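Local coordinates for serine-rich Repeat Adhesion Glycoprotein (Srr1) (Streptococcus agalactiae, PDB 4MBO) that binds fibrinogen as a surface adhesion glycoprotein of the bacterium, with a binding region built from two beta-sandwich domains, at residues A[126-131]-A[176-181]; A[187-192]-A[295-300]. All blocks are in the same frame, centred on the assembly; numbering follows the deposited sequence.

Contact 1 (A[126-131]-A[176-181])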
ATOM      1  N   PRO A 126      -7.747   3.286   3.794  1.00 13.70           N
ATOM      2  CA  PRO A 126      -8.463   2.903   2.589  1.00 14.21           C
ATOM      3  C   PRO A 126      -7.609   1.817   1.921  1.00 14.95           C
ATOM      4  O   PRO A 126      -6.385   2.006   1.729  1.00 16.42           O
ATOM      5  CB  PRO A 126      -8.475   4.194   1.758  1.00 14.41           C
ATOM      6  CG  PRO A 126      -8.396   5.278   2.792  1.00 15.50           C
ATOM      7  CD  PRO A 126      -7.437   4.725   3.799  1.00 14.93           C
ATOM      8  N   ASP A 127      -8.208   0.676   1.596  1.00 14.56           N
ATOM      9  CA  ASP A 127      -7.450  -0.478   1.109  1.00 14.42           C
ATOM     10  C   ASP A 127      -6.967  -0.208  -0.291  1.00 14.48           C
ATOM     11  O   ASP A 127      -7.769  -0.033  -1.215  1.00 14.43           O
ATOM     12  CB  ASP A 127      -8.314  -1.740   1.219  1.00 15.38           C
ATOM     13  CG  ASP A 127      -7.614  -3.006   0.819  1.00 17.44           C
ATOM     14  OD1 ASP A 127      -6.616  -2.982   0.063  1.00 17.33           O
ATOM     15  OD2 ASP A 127      -8.074  -4.084   1.270  1.00 18.05           O
ATOM     16  N   GLN A 128      -5.645  -0.196  -0.447  1.00 13.62           N
ATOM     17  CA  GLN A 128      -5.028   0.155  -1.731  1.00 13.91           C
ATOM     18  C   GLN A 128      -5.290  -0.815  -2.855  1.00 14.51           C
ATOM     19  O   GLN A 128      -5.024  -0.492  -4.037  1.00 15.50           O
ATOM     20  CB  GLN A 128      -3.506   0.408  -1.562  1.00 14.32           C
ATOM     21  CG  GLN A 128      -2.674  -0.821  -1.193  1.00 15.05           C
ATOM     22  CD  GLN A 128      -1.197  -0.523  -1.149  1.00 15.64           C
ATOM     23  OE1 GLN A 128      -0.781   0.639  -0.946  1.00 16.69           O
ATOM     24  NE2 GLN A 128      -0.385  -1.553  -1.315  1.00 16.01           N
ATOM     25  N   ARG A 129      -5.753  -2.020  -2.507  1.00 14.89           N
ATOM     26  CA  ARG A 129      -6.093  -3.024  -3.514  1.00 16.24           C
ATOM     27  C   ARG A 129      -7.521  -2.846  -4.030  1.00 17.75           C
ATOM     28  O   ARG A 129      -7.851  -3.367  -5.090  1.00 19.95           O
ATOM     29  CB  ARG A 129      -5.934  -4.408  -2.892  1.00 17.50           C
ATOM     30  CG  ARG A 129      -4.478  -4.768  -2.614  1.00 18.52           C
ATOM     31  CD  ARG A 129      -4.294  -5.719  -1.441  1.00 19.87           C
ATOM     32  NE  ARG A 129      -4.541  -5.008  -0.163  1.00 19.80           N
ATOM     33  CZ  ARG A 129      -3.907  -5.251   0.980  1.00 21.18           C
ATOM     34  NH1 ARG A 129      -4.175  -4.513   2.060  1.00 21.94           N
ATOM     35  NH2 ARG A 129      -2.994  -6.206   1.053  1.00 22.29           N
ATOM     36  N   ILE A 130      -8.348  -2.150  -3.258  1.00 16.77           N
ATOM     37  CA  ILE A 130      -9.775  -1.926  -3.546  1.00 16.58           C
ATOM     38  C   ILE A 130      -9.980  -0.532  -4.118  1.00 17.08           C
ATOM     39  O   ILE A 130     -10.538  -0.396  -5.204  1.00 19.45           O
ATOM     40  CB  ILE A 130     -10.610  -2.144  -2.290  1.00 17.15           C
ATOM     41  CG1 ILE A 130     -10.382  -3.572  -1.740  1.00 19.07           C
ATOM     42  CG2 ILE A 130     -12.093  -1.895  -2.564  1.00 17.59           C
ATOM     43  CD1 ILE A 130     -10.797  -4.650  -2.695  1.00 20.86           C
ATOM     44  N   ILE A 131      -9.548   0.503  -3.401  1.00 14.62           N
ATOM     45  CA  ILE A 131      -9.557   1.888  -3.911  1.00 14.61           C
ATOM     46  C   ILE A 131      -8.132   2.063  -4.423  1.00 15.14           C
ATOM     47  O   ILE A 131      -7.300   2.697  -3.788  1.00 16.36           O
ATOM     48  CB  ILE A 131      -9.900   2.902  -2.829  1.00 15.22           C
ATOM     49  CG1 ILE A 131     -11.220   2.534  -2.154  1.00 15.82           C
ATOM     50  CG2 ILE A 131      -9.983   4.309  -3.406  1.00 16.26           C
ATOM     51  CD1 ILE A 131     -11.541   3.361  -0.939  1.00 16.32           C
ATOM     52  N   ARG A 176       6.517   3.702  -6.922  1.00 14.16           N
ATOM     53  CA  ARG A 176       5.940   3.636  -5.575  1.00 14.25           C
ATOM     54  C   ARG A 176       6.469   2.456  -4.789  1.00 15.28           C
ATOM     55  O   ARG A 176       6.621   1.372  -5.316  1.00 14.48           O
ATOM     56  CB  ARG A 176       4.415   3.510  -5.743  1.00 14.95           C
ATOM     57  CG  ARG A 176       3.597   3.687  -4.496  1.00 15.54           C
ATOM     58  CD  ARG A 176       2.103   3.706  -4.844  1.00 15.10           C
ATOM     59  NE  ARG A 176       1.410   4.174  -3.669  1.00 15.65           N
ATOM     60  CZ  ARG A 176       0.786   3.416  -2.793  1.00 16.13           C
ATOM     61  NH1 ARG A 176       0.301   3.993  -1.711  1.00 17.33           N
ATOM     62  NH2 ARG A 176       0.664   2.103  -2.953  1.00 15.64           N
ATOM     63  N   ILE A 177       6.751   2.656  -3.491  1.00 15.72           N
ATOM     64  CA  ILE A 177       7.021   1.571  -2.615  1.00 16.94           C
ATOM     65  C   ILE A 177       5.620   1.164  -2.186  1.00 18.88           C
ATOM     66  O   ILE A 177       4.902   1.933  -1.508  1.00 19.69           O
ATOM     67  CB  ILE A 177       7.866   1.999  -1.407  1.00 19.96           C
ATOM     68  CG1 ILE A 177       9.242   2.427  -1.903  1.00 20.95           C
ATOM     69  CG2 ILE A 177       7.916   0.872  -0.418  1.00 20.63           C
ATOM     70  CD1 ILE A 177      10.186   2.960  -0.850  1.00 25.09           C
ATOM     71  N   MET A 178       5.172   0.006  -2.654  1.00 16.62           N
ATOM     72  CA  MET A 178       3.791  -0.379  -2.405  1.00 17.58           C
ATOM     73  C   MET A 178       3.590  -1.574  -1.506  1.00 17.47           C
ATOM     74  O   MET A 178       2.458  -2.000  -1.273  1.00 16.53           O
ATOM     75  CB  MET A 178       3.044  -0.533  -3.734  1.00 18.20           C
ATOM     76  CG  MET A 178       3.759  -1.347  -4.784  1.00 18.83           C
ATOM     77  SD  MET A 178       4.114  -3.013  -4.265  1.00 20.59           S
ATOM     78  CE  MET A 178       2.416  -3.684  -4.117  1.00 19.87           C
ATOM     79  N   LYS A 179       4.683  -2.102  -0.957  1.00 16.80           N
ATOM     80  CA  LYS A 179       4.589  -3.245  -0.046  1.00 16.87           C
ATOM     81  C   LYS A 179       5.812  -3.341   0.820  1.00 18.51           C
ATOM     82  O   LYS A 179       6.944  -3.190   0.330  1.00 18.25           O
ATOM     83  CB  LYS A 179       4.447  -4.564  -0.806  1.00 17.56           C
ATOM     84  CG  LYS A 179       3.934  -5.742   0.017  1.00 19.24           C
ATOM     85  CD  LYS A 179       2.492  -5.580   0.508  1.00 19.63           C
ATOM     86  CE  LYS A 179       1.522  -5.265  -0.634  1.00 18.95           C
ATOM     87  NZ  LYS A 179       0.100  -5.432  -0.223  1.00 21.01           N
ATOM     88  N   LEU A 180       5.579  -3.579   2.096  1.00 18.83           N
ATOM     89  CA  LEU A 180       6.631  -3.893   3.056  1.00 21.99           C
ATOM     90  C   LEU A 180       6.261  -5.234   3.674  1.00 25.37           C
ATOM     91  O   LEU A 180       5.251  -5.340   4.350  1.00 23.68           O
ATOM     92  CB  LEU A 180       6.749  -2.818   4.123  1.00 22.96           C
ATOM     93  CG  LEU A 180       7.143  -1.406   3.685  1.00 26.20           C
ATOM     94  CD1 LEU A 180       7.072  -0.454   4.891  1.00 27.71           C
ATOM     95  CD2 LEU A 180       8.512  -1.363   3.008  1.00 28.82           C
ATOM     96  N   ASP A 181       7.060  -6.265   3.437  1.00 27.20           N
ATOM     97  CA  ASP A 181       6.766  -7.612   3.948  1.00 31.03           C
ATOM     98  C   ASP A 181       7.462  -7.790   5.275  1.00 33.54           C
ATOM     99  O   ASP A 181       8.708  -7.758   5.352  1.00 33.85           O
ATOM    100  CB  ASP A 181       7.209  -8.657   2.933  1.00 33.66           C
ATOM    101  CG  ASP A 181       6.753 -10.060   3.294  1.00 37.57           C
ATOM    102  OD1 ASP A 181       6.790 -10.425   4.500  1.00 38.16           O
ATOM    103  OD2 ASP A 181       6.358 -10.788   2.354  1.00 39.66           O
TER
HETATM  104  O   HOH W   1      -1.367   2.719   0.607  1.00 17.38           O

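Contact 2 (A[187-192]-A[295-300])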
ATOM      1  N   GLU A 187      11.028  -4.968   0.791  1.00 20.99           N
ATOM      2  CA  GLU A 187      10.176  -3.939   0.248  1.00 20.44           C
ATOM      3  C   GLU A 187      10.054  -4.159  -1.235  1.00 19.42           C
ATOM      4  O   GLU A 187      10.986  -4.669  -1.893  1.00 19.46           O
ATOM      5  CB  GLU A 187      10.671  -2.519   0.537  1.00 23.04           C
ATOM      6  CG  GLU A 187      11.905  -2.092  -0.182  1.00 23.70           C
ATOM      7  CD  GLU A 187      12.468  -0.739   0.277  1.00 25.43           C
ATOM      8  OE1 GLU A 187      12.664   0.167  -0.580  1.00 30.37           O
ATOM      9  OE2 GLU A 187      12.758  -0.592   1.466  1.00 25.91           O
ATOM     10  N   THR A 188       8.892  -3.800  -1.760  1.00 17.51           N
ATOM     11  CA  THR A 188       8.638  -3.905  -3.180  1.00 16.82           C
ATOM     12  C   THR A 188       8.422  -2.505  -3.730  1.00 15.87           C
ATOM     13  O   THR A 188       7.510  -1.780  -3.321  1.00 16.77           O
ATOM     14  CB  THR A 188       7.412  -4.781  -3.492  1.00 17.73           C
ATOM     15  OG1 THR A 188       7.581  -6.091  -2.917  1.00 20.34           O
ATOM     16  CG2 THR A 188       7.206  -4.905  -4.987  1.00 18.16           C
ATOM     17  N   TYR A 189       9.263  -2.161  -4.694  1.00 14.77           N
ATOM     18  CA  TYR A 189       9.289  -0.875  -5.348  1.00 14.60           C
ATOM     19  C   TYR A 189       8.907  -1.105  -6.791  1.00 13.62           C
ATOM     20  O   TYR A 189       9.636  -1.774  -7.551  1.00 14.52           O
ATOM     21  CB  TYR A 189      10.728  -0.286  -5.231  1.00 14.79           C
ATOM     22  CG  TYR A 189      10.932   1.017  -5.980  1.00 14.37           C
ATOM     23  CD1 TYR A 189      10.338   2.190  -5.549  1.00 15.38           C
ATOM     24  CD2 TYR A 189      11.740   1.082  -7.106  1.00 14.01           C
ATOM     25  CE1 TYR A 189      10.531   3.395  -6.205  1.00 15.64           C
ATOM     26  CE2 TYR A 189      11.939   2.278  -7.763  1.00 14.83           C
ATOM     27  CZ  TYR A 189      11.346   3.435  -7.316  1.00 14.70           C
ATOM     28  OH  TYR A 189      11.516   4.648  -7.982  1.00 15.38           O
ATOM     29  N   ILE A 190       7.814  -0.507  -7.190  1.00 13.52           N
ATOM     30  CA  ILE A 190       7.286  -0.699  -8.528  1.00 13.27           C
ATOM     31  C   ILE A 190       7.349   0.575  -9.352  1.00 13.29           C
ATOM     32  O   ILE A 190       7.047   1.673  -8.860  1.00 13.90           O
ATOM     33  CB  ILE A 190       5.850  -1.230  -8.477  1.00 14.59           C
ATOM     34  CG1 ILE A 190       5.835  -2.561  -7.747  1.00 15.53           C
ATOM     35  CG2 ILE A 190       5.305  -1.403  -9.900  1.00 14.82           C
ATOM     36  CD1 ILE A 190       4.504  -3.278  -7.768  1.00 17.19           C
ATOM     37  N   THR A 191       7.780   0.419 -10.609  1.00 12.74           N
ATOM     38  CA  THR A 191       7.893   1.490 -11.543  1.00 13.11           C
ATOM     39  C   THR A 191       6.960   1.278 -12.718  1.00 13.23           C
ATOM     40  O   THR A 191       6.961   0.186 -13.326  1.00 14.17           O
ATOM     41  CB  THR A 191       9.344   1.596 -12.081  1.00 13.37           C
ATOM     42  OG1 THR A 191      10.240   1.857 -10.976  1.00 14.47           O
ATOM     43  CG2 THR A 191       9.466   2.755 -13.037  1.00 14.80           C
ATOM     44  N   GLN A 192       6.159   2.298 -13.027  1.00 13.26           N
ATOM     45  CA  GLN A 192       5.310   2.276 -14.220  1.00 13.73           C
ATOM     46  C   GLN A 192       5.973   3.134 -15.290  1.00 13.34           C
ATOM     47  O   GLN A 192       6.286   4.305 -15.063  1.00 13.84           O
ATOM     48  CB  GLN A 192       3.932   2.807 -13.954  1.00 14.66           C
ATOM     49  CG  GLN A 192       3.148   1.972 -12.963  1.00 15.17           C
ATOM     50  CD  GLN A 192       1.845   2.644 -12.571  1.00 15.95           C
ATOM     51  OE1 GLN A 192       1.739   3.890 -12.580  1.00 17.38           O
ATOM     52  NE2 GLN A 192       0.860   1.840 -12.183  1.00 16.96           N
ATOM     53  N   GLY A 295      15.932   4.960   2.616  1.00 29.03           N
ATOM     54  CA  GLY A 295      16.492   5.642   1.483  1.00 27.25           C
ATOM     55  C   GLY A 295      15.429   5.882   0.453  1.00 25.91           C
ATOM     56  O   GLY A 295      14.439   5.149   0.375  1.00 29.14           O
ATOM     57  N   VAL A 296      15.635   6.932  -0.312  1.00 24.88           N
ATOM     58  CA  VAL A 296      14.707   7.344  -1.330  1.00 23.68           C
ATOM     59  C   VAL A 296      15.141   6.733  -2.659  1.00 21.66           C
ATOM     60  O   VAL A 296      16.236   6.959  -3.114  1.00 22.54           O
ATOM     61  CB  VAL A 296      14.724   8.871  -1.495  1.00 28.30           C
ATOM     62  CG1 VAL A 296      13.703   9.296  -2.541  1.00 30.17           C
ATOM     63  CG2 VAL A 296      14.461   9.567  -0.153  1.00 32.33           C
ATOM     64  N   LEU A 297      14.258   5.970  -3.273  1.00 20.61           N
ATOM     65  CA  LEU A 297      14.565   5.395  -4.572  1.00 18.47           C
ATOM     66  C   LEU A 297      13.961   6.291  -5.631  1.00 19.13           C
ATOM     67  O   LEU A 297      12.975   6.987  -5.384  1.00 20.01           O
ATOM     68  CB  LEU A 297      13.919   4.030  -4.690  1.00 20.38           C
ATOM     69  CG  LEU A 297      14.580   2.928  -3.835  1.00 22.59           C
ATOM     70  CD1 LEU A 297      13.580   1.791  -3.583  1.00 24.95           C
ATOM     71  CD2 LEU A 297      15.873   2.460  -4.505  1.00 24.29           C
ATOM     72  N   TYR A 298      14.523   6.229  -6.824  1.00 17.40           N
ATOM     73  CA  TYR A 298      13.968   6.949  -7.956  1.00 16.01           C
ATOM     74  C   TYR A 298      13.993   6.056  -9.174  1.00 15.09           C
ATOM     75  O   TYR A 298      14.727   5.050  -9.243  1.00 15.41           O
ATOM     76  CB  TYR A 298      14.742   8.206  -8.298  1.00 18.36           C
ATOM     77  CG  TYR A 298      16.152   7.973  -8.815  1.00 18.56           C
ATOM     78  CD1 TYR A 298      16.375   7.684 -10.149  1.00 19.53           C
ATOM     79  CD2 TYR A 298      17.264   8.064  -7.974  1.00 21.61           C
ATOM     80  CE1 TYR A 298      17.653   7.471 -10.650  1.00 21.65           C
ATOM     81  CE2 TYR A 298      18.554   7.865  -8.463  1.00 22.83           C
ATOM     82  CZ  TYR A 298      18.755   7.572  -9.797  1.00 24.10           C
ATOM     83  OH  TYR A 298      20.036   7.340 -10.326  1.00 24.33           O
ATOM     84  N   SER A 299      13.140   6.414 -10.123  1.00 14.46           N
ATOM     85  CA  SER A 299      13.075   5.749 -11.439  1.00 14.66           C
ATOM     86  C   SER A 299      12.988   6.774 -12.529  1.00 15.21           C
ATOM     87  O   SER A 299      12.392   7.842 -12.351  1.00 17.25           O
ATOM     88  CB  SER A 299      11.814   4.873 -11.543  1.00 15.29           C
ATOM     89  OG  SER A 299      11.808   3.885 -10.547  1.00 15.11           O
ATOM     90  N   THR A 300      13.511   6.427 -13.702  1.00 15.30           N
ATOM     91  CA  THR A 300      13.429   7.333 -14.825  1.00 14.86           C
ATOM     92  C   THR A 300      12.914   6.669 -16.089  1.00 14.33           C
ATOM     93  O   THR A 300      12.866   5.459 -16.187  1.00 14.51           O
ATOM     94  CB  THR A 300      14.823   7.878 -15.235  1.00 15.27           C
ATOM     95  OG1 THR A 300      15.574   6.849 -15.904  1.00 16.11           O
ATOM     96  CG2 THR A 300      15.601   8.437 -14.071  1.00 18.73           C
TER

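Contact 1 (A[126-131]-A[176-181])
Gln-128 reaches from the loop after strand 116-126 to strand 169-181 and meets two of its residues with one amide. Its CB points at the strand; CG sits between the backbone N and the carbonyl carbon (chi1 67°), and the chain then runs extended, bringing CD within 3.7 Å of Arg-176 NH2. At the tip OE1 accepts an almost straight bond from Arg-176 NH2 (2.9 Å). The donor stands above the amide plane, whereas OE1 lies in the guanidinium plane; the two flat groups are turned 60° apart. A water donates to OE1 and accepts from Arg-176 NH1, closing a small ring. NE2 gives one proton to Met-178 O at 2.9 Å, in the carbonyl plane, and also bonds Asp-245, so both ends of the amide are held and its rotation is fixed. Beside it Arg-129 NH2 and Lys-179 NZ approach to 3.4 Å as two donors, their charges probably balanced by Asp-127 and Asp-69 round the arginine and Asp-245 at the lysine. Asp-127 OD1 accepts from N of Arg-129, closing an Asx turn, and from its NE in a salt bridge. Arg-176 also pairs with Asp-38. This polar network joins the Ig-like domain to the C-terminal adhesin domain.

Contact 2 (A[187-192]-A[295-300])
Strands 187-192 and 295-300 run in nearly the same direction, 22° apart, with axes 8.1 Å from each other at closest, too far for backbone pairing, so side chains fill the gap. Tyr-189 and Leu-297 pass side by side, each heading for the other's strand: with CG anti to the backbone N (chi1 175°), the tyrosine ring extends toward the other strand and takes Leu-297 over one face. Leu-297 CB lies 3.9 Å from the ring centroid in a CH-pi contact, and CD1 rests 3.7 Å from Tyr-189 CG. The same methyl meets Glu-187 OE1 at 3.5 Å; the other carboxylate oxygen, OE2, accepts from the backbone N of Gln-293. Farther along, three hydroxyls gather. Ser-299 OG lies 2.7 Å from Tyr-189 OH and 2.6 Å from Thr-191 OG1, hydrogen-bonded to the tyrosine and probably to the threonine as well. Tyr-189 OH also bonds Ser-175, which extends the cluster of buried hydroxyls. Ser-299 CB presses closely on Thr-191 CG2 (3.5 Å). The contact thus joins the two sheets of a beta sandwich across its interior: strand 186-202 lies between 169-181 and 283-290 in one sheet, while strand 295-302 lies between 210-215 and 309-316 in the other.

How the contacts relate
One half of each contact, 176-181 and 187-192, lies on neighbouring strands of one sheet; the contact centres are 14 Å apart. Strand 169-181 supplies one side of contact 1 and, after a short turn, strand 186-202 supplies one side of contact 2. Probable backbone bonds join them, Arg-176 N to Ile-190 O and Lys-179 O to Thr-188 N, both 2.9 Å. Packing adds Met-178 SD against Ile-190 CD1 and Leu-180 CD2 against Glu-187 CB, each at 3.5 Å. From this pair of strands, contact 1 reaches out to the loop 126-131 of the Ig-like domain, while contact 2 reaches inward to strand 295-302 of the opposing sheet. A bound calcium ion lies about 11 Å from the side chain of Arg-176.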